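Local structure of putative protease (Parabacteroides distasonis ATCC 8503, 3KD4) at residues 22-33 with 109-120; 230-238 with 293-301. The protein is of unknown function but, as a putative exported protease, probably hydrolyses peptide bonds, although neither its substrate nor its chemistry is established. One frame throughout, in Å; residues are numbered along the deposited sequence.

Interaction 1. Residues 22-33 with 109-120; sequences SQEYRSSMELTL and GATIYLDYSIIT. With PO4 (phosphate ion), chain C.
The hydroxyl of S117 is gripped by two groups. It donates to E24, with S117 OG 2.6 Å from E24 OE2, and uses the lone pair of that oxygen that faces away from OE1. H60 of strand 55-65 also bonds the hydroxyl through NE2, so a single oxygen joins three strands. E24 reaches it with an extended chain, CG anti to the backbone N (chi1 175°). Glycerol molecules, probably from the crystallisation liquor, bind both E24 oxygens and R26.

On the same face, R26 takes D115 side-on. R26 NE lies 2.9 Å from D115 OD1, and R26 NH2 lies 2.8 Å from D115 OD2. Both oxygens stay near the guanidinium plane, but the carboxylate is turned 33° against it. The salt bridge runs diagonally, because R26 pairs with S117 and D115 with S28. Two bonds at once restrict rotation of either group.

Further along this face, E30 lays CG over one face of the Y113 ring, 3.9 Å from its centroid. Y63 also stacks on Y113. Y113 OH donates over 2.6 Å to O2 of a phosphate, probably also from the crystallisation liquor.

The other face carries S27, L31, I112 and Y116. Y116 has CG between its backbone N and carbonyl carbon (chi1 70°), which swings the ring beneath S27. There CB of S27 sits 4.1 Å from the ring centroid, a CH-pi contact. Water 2 joins the two hydroxyls, and water 1 links S27 OG to L114 O. At the strand end, I112 CD1 packs 4.0 Å from L33 CD1.

Ten residue pairs in continuous register make this a long antiparallel strand pair. It lies within the mixed sheet of the DUF3857 region, between strands 6-17 and 55-65.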
loop_
_atom_site.group_PDB
_atom_site.type_symbol
_atom_site.label_atom_id
_atom_site.label_comp_id
_atom_site.label_asym_id
_atom_site.label_seq_id
_atom_site.Cartn_x
_atom_site.Cartn_y
_atom_site.Cartn_z
ATOM N N SER A 22 -0.503 -29.780 -3.395
ATOM C CA SER A 22 -0.861 -29.362 -2.058
ATOM C C SER A 22 0.327 -28.618 -1.373
ATOM O O SER A 22 1.496 -28.751 -1.772
ATOM C CB SER A 22 -1.307 -30.570 -1.218
ATOM O OG SER A 22 -0.237 -31.438 -0.919
ATOM N N GLN A 23 -0.006 -27.810 -0.380
ATOM C CA GLN A 23 0.972 -27.001 0.347
ATOM C C GLN A 23 0.718 -27.055 1.827
ATOM O O GLN A 23 -0.383 -27.389 2.301
ATOM C CB GLN A 23 0.964 -25.538 -0.130
ATOM C CG GLN A 23 1.384 -25.413 -1.580
ATOM C CD GLN A 23 1.486 -23.990 -2.071
ATOM O OE1 GLN A 23 1.603 -23.066 -1.284
ATOM N NE2 GLN A 23 1.462 -23.810 -3.393
ATOM N N GLU A 24 1.769 -26.751 2.583
ATOM C CA GLU A 24 1.617 -26.480 3.986
ATOM C C GLU A 24 2.369 -25.216 4.274
ATOM O O GLU A 24 3.487 -24.983 3.735
ATOM C CB GLU A 24 2.110 -27.649 4.850
ATOM C CG GLU A 24 2.071 -27.327 6.360
ATOM C CD GLU A 24 2.393 -28.520 7.305
ATOM O OE1 GLU A 24 2.780 -29.567 6.794
ATOM O OE2 GLU A 24 2.295 -28.357 8.550
ATOM N N TYR A 25 1.759 -24.377 5.098
ATOM C CA TYR A 25 2.440 -23.259 5.738
ATOM C C TYR A 25 2.359 -23.445 7.268
ATOM O O TYR A 25 1.277 -23.624 7.826
ATOM C CB TYR A 25 1.800 -21.925 5.319
ATOM C CG TYR A 25 2.260 -20.736 6.160
ATOM C CD1 TYR A 25 3.565 -20.286 6.091
ATOM C CD2 TYR A 25 1.382 -20.063 7.037
ATOM C CE1 TYR A 25 3.999 -19.198 6.843
ATOM C CE2 TYR A 25 1.822 -18.948 7.807
ATOM C CZ TYR A 25 3.127 -18.539 7.701
ATOM O OH TYR A 25 3.614 -17.467 8.412
ATOM N N ARG A 26 3.491 -23.476 7.932
ATOM C CA ARG A 26 3.535 -23.674 9.377
ATOM C C ARG A 26 4.238 -22.491 10.017
ATOM O O ARG A 26 5.330 -22.092 9.580
ATOM C CB ARG A 26 4.226 -24.968 9.765
ATOM C CG ARG A 26 4.215 -25.236 11.288
ATOM C CD ARG A 26 4.564 -26.673 11.623
ATOM N NE ARG A 26 4.472 -26.888 13.094
ATOM C CZ ARG A 26 4.605 -28.074 13.667
ATOM N NH1 ARG A 26 4.799 -29.156 12.919
ATOM N NH2 ARG A 26 4.512 -28.188 14.973
ATOM N N SER A 27 3.576 -21.899 11.004
ATOM C CA SER A 27 4.068 -20.678 11.647
ATOM C C SER A 27 4.115 -20.892 13.125
ATOM O O SER A 27 3.085 -21.241 13.695
ATOM C CB SER A 27 3.130 -19.481 11.369
ATOM O OG SER A 27 3.436 -18.379 12.218
ATOM N N SER A 28 5.298 -20.744 13.740
ATOM C CA SER A 28 5.361 -20.737 15.220
ATOM C C SER A 28 6.031 -19.504 15.708
ATOM O O SER A 28 6.901 -18.905 15.022
ATOM C CB SER A 28 6.055 -21.957 15.854
ATOM O OG SER A 28 7.365 -21.988 15.420
HETATM N N MSE A 29 5.624 -19.107 16.895
HETATM C CA MSE A 29 6.160 -17.912 17.498
HETATM C C MSE A 29 6.171 -18.002 19.018
HETATM O O MSE A 29 5.433 -18.781 19.607
HETATM C CB MSE A 29 5.438 -16.647 17.009
HETATM C CG MSE A 29 3.966 -16.522 17.336
HETATM SE SE MSE A 29 3.686 -16.006 19.196
HETATM C CE MSE A 29 1.948 -15.097 19.030
ATOM N N GLU A 30 7.076 -17.223 19.588
ATOM C CA GLU A 30 7.192 -16.953 20.996
ATOM C C GLU A 30 7.250 -15.429 21.098
ATOM O O GLU A 30 8.153 -14.774 20.504
ATOM C CB GLU A 30 8.448 -17.586 21.552
ATOM C CG GLU A 30 8.435 -19.068 21.386
ATOM C CD GLU A 30 9.690 -19.747 21.936
ATOM O OE1 GLU A 30 10.506 -19.101 22.645
ATOM O OE2 GLU A 30 9.842 -20.934 21.630
ATOM N N LEU A 31 6.319 -14.872 21.864
ATOM C CA LEU A 31 6.195 -13.431 22.008
ATOM C C LEU A 31 6.064 -13.071 23.467
ATOM O O LEU A 31 5.072 -13.418 24.121
ATOM C CB LEU A 31 4.973 -12.932 21.217
ATOM C CG LEU A 31 4.529 -11.459 21.367
ATOM C CD1 LEU A 31 5.619 -10.484 20.949
ATOM C CD2 LEU A 31 3.268 -11.236 20.551
ATOM N N THR A 32 7.054 -12.359 23.987
ATOM C CA THR A 32 6.999 -11.883 25.354
ATOM C C THR A 32 6.474 -10.444 25.428
ATOM O O THR A 32 6.921 -9.590 24.675
ATOM C CB THR A 32 8.395 -11.961 25.998
ATOM O OG1 THR A 32 8.905 -13.298 25.859
ATOM C CG2 THR A 32 8.321 -11.567 27.473
ATOM N N LEU A 33 5.509 -10.218 26.319
ATOM C CA LEU A 33 4.873 -8.923 26.547
ATOM C C LEU A 33 5.335 -8.376 27.884
ATOM O O LEU A 33 5.213 -9.038 28.894
ATOM C CB LEU A 33 3.368 -9.087 26.518
ATOM C CG LEU A 33 2.772 -9.676 25.214
ATOM C CD1 LEU A 33 1.252 -9.511 25.207
ATOM C CD2 LEU A 33 3.354 -9.048 23.948
ATOM N N GLY A 109 5.645 -9.909 31.534
ATOM C CA GLY A 109 6.780 -10.790 31.287
ATOM C C GLY A 109 6.433 -12.181 30.820
ATOM O O GLY A 109 7.327 -13.037 30.674
ATOM N N ALA A 110 5.143 -12.441 30.646
ATOM C CA ALA A 110 4.657 -13.708 30.093
ATOM C C ALA A 110 4.952 -13.827 28.611
ATOM O O ALA A 110 5.106 -12.807 27.907
ATOM C CB ALA A 110 3.157 -13.846 30.320
ATOM N N THR A 111 5.062 -15.073 28.143
ATOM C CA THR A 111 5.389 -15.380 26.758
ATOM C C THR A 111 4.316 -16.204 26.106
ATOM O O THR A 111 3.941 -17.270 26.599
ATOM C CB THR A 111 6.709 -16.136 26.640
ATOM O OG1 THR A 111 7.742 -15.337 27.209
ATOM C CG2 THR A 111 7.040 -16.460 25.162
ATOM N N ILE A 112 3.802 -15.684 25.010
ATOM C CA ILE A 112 2.797 -16.363 24.196
ATOM C C ILE A 112 3.476 -17.335 23.270
ATOM O O ILE A 112 4.378 -16.937 22.533
ATOM C CB ILE A 112 2.024 -15.343 23.299
ATOM C CG1 ILE A 112 1.209 -14.380 24.159
ATOM C CG2 ILE A 112 1.144 -16.067 22.248
ATOM C CD1 ILE A 112 0.771 -13.036 23.399
ATOM N N TYR A 113 2.996 -18.577 23.253
ATOM C CA TYR A 113 3.456 -19.602 22.300
ATOM C C TYR A 113 2.305 -19.975 21.390
ATOM O O TYR A 113 1.227 -20.363 21.858
ATOM C CB TYR A 113 3.875 -20.861 23.052
ATOM C CG TYR A 113 5.207 -20.793 23.708
ATOM C CD1 TYR A 113 5.405 -20.017 24.831
ATOM C CD2 TYR A 113 6.283 -21.546 23.219
ATOM C CE1 TYR A 113 6.631 -19.941 25.458
ATOM C CE2 TYR A 113 7.550 -21.484 23.864
ATOM C CZ TYR A 113 7.693 -20.681 24.986
ATOM O OH TYR A 113 8.914 -20.585 25.638
ATOM N N LEU A 114 2.518 -19.874 20.094
ATOM C CA LEU A 114 1.513 -20.299 19.121
ATOM C C LEU A 114 2.201 -20.948 17.931
ATOM O O LEU A 114 3.069 -20.345 17.294
ATOM C CB LEU A 114 0.697 -19.092 18.622
ATOM C CG LEU A 114 -0.407 -19.341 17.594
ATOM C CD1 LEU A 114 -1.489 -20.319 18.154
ATOM C CD2 LEU A 114 -1.053 -17.998 17.091
ATOM N N ASP A 115 1.713 -22.113 17.560
ATOM C CA ASP A 115 2.278 -22.930 16.490
ATOM C C ASP A 115 1.099 -23.500 15.726
ATOM O O ASP A 115 0.258 -24.201 16.314
ATOM C CB ASP A 115 3.126 -24.028 17.118
ATOM C CG ASP A 115 3.833 -24.912 16.077
ATOM O OD1 ASP A 115 3.601 -24.737 14.866
ATOM O OD2 ASP A 115 4.585 -25.820 16.491
ATOM N N TYR A 116 0.963 -23.117 14.455
ATOM C CA TYR A 116 -0.140 -23.599 13.629
ATOM C C TYR A 116 0.290 -23.854 12.205
ATOM O O TYR A 116 1.309 -23.299 11.737
ATOM C CB TYR A 116 -1.321 -22.617 13.627
ATOM C CG TYR A 116 -1.070 -21.334 12.892
ATOM C CD1 TYR A 116 -0.540 -20.233 13.537
ATOM C CD2 TYR A 116 -1.358 -21.224 11.530
ATOM C CE1 TYR A 116 -0.293 -19.034 12.854
ATOM C CE2 TYR A 116 -1.126 -20.037 10.841
ATOM C CZ TYR A 116 -0.585 -18.953 11.502
ATOM O OH TYR A 116 -0.373 -17.794 10.790
ATOM N N SER A 117 -0.524 -24.639 11.505
ATOM C CA SER A 117 -0.370 -24.838 10.073
ATOM C C SER A 117 -1.640 -24.508 9.331
ATOM O O SER A 117 -2.761 -24.745 9.824
ATOM C CB SER A 117 -0.024 -26.278 9.724
ATOM O OG SER A 117 1.228 -26.675 10.256
ATOM N N ILE A 118 -1.450 -24.039 8.112
ATOM C CA ILE A 118 -2.499 -23.946 7.119
ATOM C C ILE A 118 -2.134 -24.969 6.029
ATOM O O ILE A 118 -1.054 -24.900 5.437
ATOM C CB ILE A 118 -2.582 -22.540 6.534
ATOM C CG1 ILE A 118 -2.964 -21.551 7.655
ATOM C CG2 ILE A 118 -3.584 -22.531 5.350
ATOM C CD1 ILE A 118 -2.889 -20.061 7.236
ATOM N N ILE A 119 -3.029 -25.926 5.802
ATOM C CA ILE A 119 -2.822 -26.990 4.840
ATOM C C ILE A 119 -3.731 -26.727 3.649
ATOM O O ILE A 119 -4.942 -26.612 3.804
ATOM C CB ILE A 119 -3.102 -28.341 5.462
ATOM C CG1 ILE A 119 -2.128 -28.558 6.638
ATOM C CG2 ILE A 119 -2.971 -29.490 4.393
ATOM C CD1 ILE A 119 -2.731 -29.267 7.750
ATOM N N THR A 120 -3.132 -26.635 2.474
ATOM C CA THR A 120 -3.867 -26.298 1.235
ATOM C C THR A 120 -3.915 -27.527 0.349
ATOM O O THR A 120 -2.881 -28.127 0.032
ATOM C CB THR A 120 -3.190 -25.167 0.509
ATOM O OG1 THR A 120 -3.114 -24.024 1.385
ATOM C CG2 THR A 120 -3.932 -24.793 -0.749
HETATM P P PO4 C . 11.992 -21.985 24.071
HETATM O O1 PO4 C . 13.232 -22.642 24.611
HETATM O O2 PO4 C . 10.769 -22.234 24.964
HETATM O O3 PO4 C . 12.283 -20.497 23.960
HETATM O O4 PO4 C . 11.801 -22.452 22.642
HETATM O O HOH W 1 2.303 -18.587 15.121
HETATM O O HOH W 2 1.937 -16.184 11.316
#

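Interaction 2. Residues 230-238 with 293-301; sequences SKTFAQFLT and LLNVMLNAA
M297, a selenomethionine, reaches from helix 287-300 into helix 228-238. Its CB lies 3.7 Å from A234 CB. CG follows, 3.6 Å from the carbonyl O of S230. The chain then turns about the CG-SE bond (chi3 79°), and the turn lays CE against the backbone of A234. At the tip, CE also meets L237 CD1 at 3.9 Å and F233 CD2 at 4.1 Å. The side chain is thus a knob in the hole formed by S230, F233, A234 and L237. I251 of helix 244-258 touches it as well.

The axes approach to 7.9 Å and cross at -54°. The small residues A234 and A300 lie between them, with A300 CB 3.5 Å from K231 CB. K231 runs its aliphatic part across V296 at about a right angle, and its NZ goes on to the carbonyl of Q226.

Q235 makes a polar link at the exposed margin. Its NE2 donates to A300 O over 3.2 Å, and that oxygen lies in the plane of the amide. T238 is buried. It turns its OG1 back to A234 O, 2.8 Å away in its own helix, while T238 OG1 also rests against A301 CB. With an alanine in place of T238, A234 O would probably lose its hydroxyl partner and keep the weak bond from T238 N, and a gap is likely to open beside A301.

The chemistry is therefore mainly apolar. One long selenomethionine side chain and several methyl groups fill the crossing, and a single side-chain hydrogen bond ties the C-terminal end of helix 287-300 to its neighbour.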
loop_
_atom_site.group_PDB
_atom_site.type_symbol
_atom_site.label_atom_id
_atom_site.label_comp_id
_atom_site.label_asym_id
_atom_site.label_seq_id
_atom_site.Cartn_x
_atom_site.Cartn_y
_atom_site.Cartn_z
ATOM N N SER A 230 -19.770 -8.524 -21.229
ATOM C CA SER A 230 -18.920 -7.397 -20.920
ATOM C C SER A 230 -18.395 -6.769 -22.217
ATOM O O SER A 230 -18.388 -5.548 -22.371
ATOM C CB SER A 230 -17.795 -7.831 -19.986
ATOM O OG SER A 230 -18.305 -8.300 -18.718
ATOM N N LYS A 231 -17.972 -7.609 -23.159
ATOM C CA LYS A 231 -17.512 -7.121 -24.446
ATOM C C LYS A 231 -18.647 -6.460 -25.241
ATOM O O LYS A 231 -18.463 -5.419 -25.828
ATOM C CB LYS A 231 -16.917 -8.251 -25.269
ATOM C CG LYS A 231 -15.595 -8.808 -24.693
ATOM C CD LYS A 231 -15.264 -10.157 -25.314
ATOM C CE LYS A 231 -13.947 -10.700 -24.784
ATOM N NZ LYS A 231 -13.671 -12.080 -25.300
ATOM N N THR A 232 -19.805 -7.099 -25.277
ATOM C CA THR A 232 -20.935 -6.591 -26.062
ATOM C C THR A 232 -21.375 -5.290 -25.457
ATOM O O THR A 232 -21.547 -4.312 -26.179
ATOM C CB THR A 232 -22.087 -7.601 -26.149
ATOM O OG1 THR A 232 -21.603 -8.805 -26.756
ATOM C CG2 THR A 232 -23.269 -7.035 -26.987
ATOM N N PHE A 233 -21.500 -5.257 -24.132
ATOM C CA PHE A 233 -21.883 -4.022 -23.414
ATOM C C PHE A 233 -20.916 -2.869 -23.681
ATOM O O PHE A 233 -21.351 -1.724 -23.865
ATOM C CB PHE A 233 -21.965 -4.311 -21.922
ATOM C CG PHE A 233 -22.636 -3.248 -21.082
ATOM C CD1 PHE A 233 -23.560 -2.335 -21.596
ATOM C CD2 PHE A 233 -22.376 -3.209 -19.731
ATOM C CE1 PHE A 233 -24.167 -1.403 -20.760
ATOM C CE2 PHE A 233 -22.983 -2.272 -18.896
ATOM C CZ PHE A 233 -23.896 -1.374 -19.415
ATOM N N ALA A 234 -19.617 -3.172 -23.696
ATOM C CA ALA A 234 -18.564 -2.170 -23.953
ATOM C C ALA A 234 -18.771 -1.537 -25.324
ATOM O O ALA A 234 -18.699 -0.318 -25.472
ATOM C CB ALA A 234 -17.141 -2.824 -23.859
ATOM N N GLN A 235 -19.064 -2.385 -26.304
ATOM C CA GLN A 235 -19.342 -1.922 -27.657
ATOM C C GLN A 235 -20.621 -1.079 -27.748
ATOM O O GLN A 235 -20.592 0.017 -28.295
ATOM C CB GLN A 235 -19.407 -3.106 -28.625
ATOM C CG GLN A 235 -18.071 -3.837 -28.696
ATOM C CD GLN A 235 -18.153 -5.118 -29.482
ATOM O OE1 GLN A 235 -19.243 -5.649 -29.739
ATOM N NE2 GLN A 235 -16.998 -5.632 -29.871
ATOM N N PHE A 236 -21.710 -1.555 -27.163
ATOM C CA PHE A 236 -22.928 -0.759 -27.109
ATOM C C PHE A 236 -22.694 0.589 -26.451
ATOM O O PHE A 236 -23.212 1.595 -26.911
ATOM C CB PHE A 236 -24.050 -1.484 -26.353
ATOM C CG PHE A 236 -24.568 -2.710 -27.041
ATOM C CD1 PHE A 236 -24.348 -2.939 -28.383
ATOM C CD2 PHE A 236 -25.327 -3.622 -26.339
ATOM C CE1 PHE A 236 -24.869 -4.087 -29.003
ATOM C CE2 PHE A 236 -25.855 -4.748 -26.953
ATOM C CZ PHE A 236 -25.629 -4.978 -28.272
ATOM N N LEU A 237 -21.916 0.608 -25.372
ATOM C CA LEU A 237 -21.702 1.827 -24.606
ATOM C C LEU A 237 -20.908 2.866 -25.374
ATOM O O LEU A 237 -21.030 4.049 -25.089
ATOM C CB LEU A 237 -20.946 1.542 -23.302
ATOM C CG LEU A 237 -21.780 1.037 -22.149
ATOM C CD1 LEU A 237 -20.873 0.409 -21.083
ATOM C CD2 LEU A 237 -22.688 2.152 -21.591
ATOM N N THR A 238 -20.078 2.427 -26.312
ATOM C CA THR A 238 -19.136 3.322 -26.960
ATOM C C THR A 238 -19.384 3.444 -28.467
ATOM O O THR A 238 -18.586 4.050 -29.163
ATOM C CB THR A 238 -17.681 2.850 -26.727
ATOM O OG1 THR A 238 -17.517 1.531 -27.240
ATOM C CG2 THR A 238 -17.336 2.846 -25.258
ATOM N N LEU A 293 -11.923 -6.698 -15.865
ATOM C CA LEU A 293 -13.175 -6.209 -16.452
ATOM C C LEU A 293 -12.939 -4.965 -17.344
ATOM O O LEU A 293 -13.401 -4.870 -18.500
ATOM C CB LEU A 293 -14.182 -5.890 -15.341
ATOM C CG LEU A 293 -15.511 -5.327 -15.850
ATOM C CD1 LEU A 293 -16.134 -6.319 -16.867
ATOM C CD2 LEU A 293 -16.507 -4.985 -14.697
ATOM N N LEU A 294 -12.199 -4.016 -16.803
ATOM C CA LEU A 294 -11.858 -2.796 -17.520
ATOM C C LEU A 294 -11.045 -3.145 -18.788
ATOM O O LEU A 294 -11.334 -2.682 -19.875
ATOM C CB LEU A 294 -11.062 -1.907 -16.559
ATOM C CG LEU A 294 -10.500 -0.557 -16.990
ATOM C CD1 LEU A 294 -11.611 0.395 -17.481
ATOM C CD2 LEU A 294 -9.664 0.046 -15.832
ATOM N N ASN A 295 -10.020 -3.982 -18.630
ATOM C CA ASN A 295 -9.229 -4.451 -19.770
ATOM C C ASN A 295 -10.088 -5.116 -20.871
ATOM O O ASN A 295 -9.956 -4.781 -22.062
ATOM C CB ASN A 295 -8.153 -5.418 -19.248
ATOM C CG ASN A 295 -7.244 -5.925 -20.338
ATOM O OD1 ASN A 295 -6.677 -5.149 -21.104
ATOM N ND2 ASN A 295 -7.130 -7.237 -20.430
ATOM N N VAL A 296 -10.971 -6.025 -20.482
ATOM C CA VAL A 296 -11.850 -6.710 -21.445
ATOM C C VAL A 296 -12.747 -5.697 -22.169
ATOM O O VAL A 296 -12.903 -5.737 -23.383
ATOM C CB VAL A 296 -12.728 -7.753 -20.749
ATOM C CG1 VAL A 296 -13.893 -8.195 -21.651
ATOM C CG2 VAL A 296 -11.859 -8.960 -20.289
HETATM N N MSE A 297 -13.294 -4.756 -21.419
HETATM C CA MSE A 297 -14.236 -3.799 -21.999
HETATM C C MSE A 297 -13.501 -2.800 -22.888
HETATM O O MSE A 297 -13.946 -2.514 -24.010
HETATM C CB MSE A 297 -15.018 -3.106 -20.893
HETATM C CG MSE A 297 -15.958 -4.036 -20.204
HETATM SE SE MSE A 297 -17.152 -3.166 -18.891
HETATM C CE MSE A 297 -18.423 -2.463 -20.213
ATOM N N LEU A 298 -12.378 -2.258 -22.409
ATOM C CA LEU A 298 -11.569 -1.366 -23.267
ATOM C C LEU A 298 -11.187 -2.030 -24.590
ATOM O O LEU A 298 -11.417 -1.465 -25.659
ATOM C CB LEU A 298 -10.313 -0.877 -22.560
ATOM C CG LEU A 298 -10.562 0.048 -21.366
ATOM C CD1 LEU A 298 -9.248 0.239 -20.578
ATOM C CD2 LEU A 298 -11.143 1.381 -21.824
ATOM N N ASN A 299 -10.637 -3.243 -24.529
ATOM C CA ASN A 299 -10.284 -3.954 -25.761
ATOM C C ASN A 299 -11.482 -4.182 -26.670
ATOM O O ASN A 299 -11.365 -4.013 -27.884
ATOM C CB ASN A 299 -9.578 -5.261 -25.469
ATOM C CG ASN A 299 -8.112 -5.048 -25.119
ATOM O OD1 ASN A 299 -7.332 -4.636 -25.960
ATOM N ND2 ASN A 299 -7.749 -5.301 -23.870
ATOM N N ALA A 300 -12.626 -4.534 -26.088
ATOM C CA ALA A 300 -13.817 -4.805 -26.888
ATOM C C ALA A 300 -14.264 -3.532 -27.575
ATOM O O ALA A 300 -14.845 -3.590 -28.658
ATOM C CB ALA A 300 -14.943 -5.411 -26.021
ATOM N N ALA A 301 -13.984 -2.387 -26.949
ATOM C CA ALA A 301 -14.319 -1.083 -27.486
ATOM C C ALA A 301 -13.323 -0.516 -28.498
ATOM O O ALA A 301 -13.519 0.603 -28.962
ATOM C CB ALA A 301 -14.516 -0.081 -26.346
#

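The two interactions are separate. Their centres lie 46 Å apart, and their nearest atoms about 25 Å apart. They share no strand or helix. Interaction 1 closes before interaction 2 opens along the chain. Residues 22-33 and 109-120 are neighbours in the eight-stranded mixed sheet of the DUF3857 region. Residues 230-238 and 293-301 join two helices of the later, helix-rich part, where helices 244-258 and 276-282 also pack. Strand 305-312, which follows, belongs to a five-stranded antiparallel sheet; a further mixed sheet, with strand 370-380 at its edge, comes after both. Each interaction therefore belongs to a different part of the single chain, one formed by backbone pairing and one by helix packing.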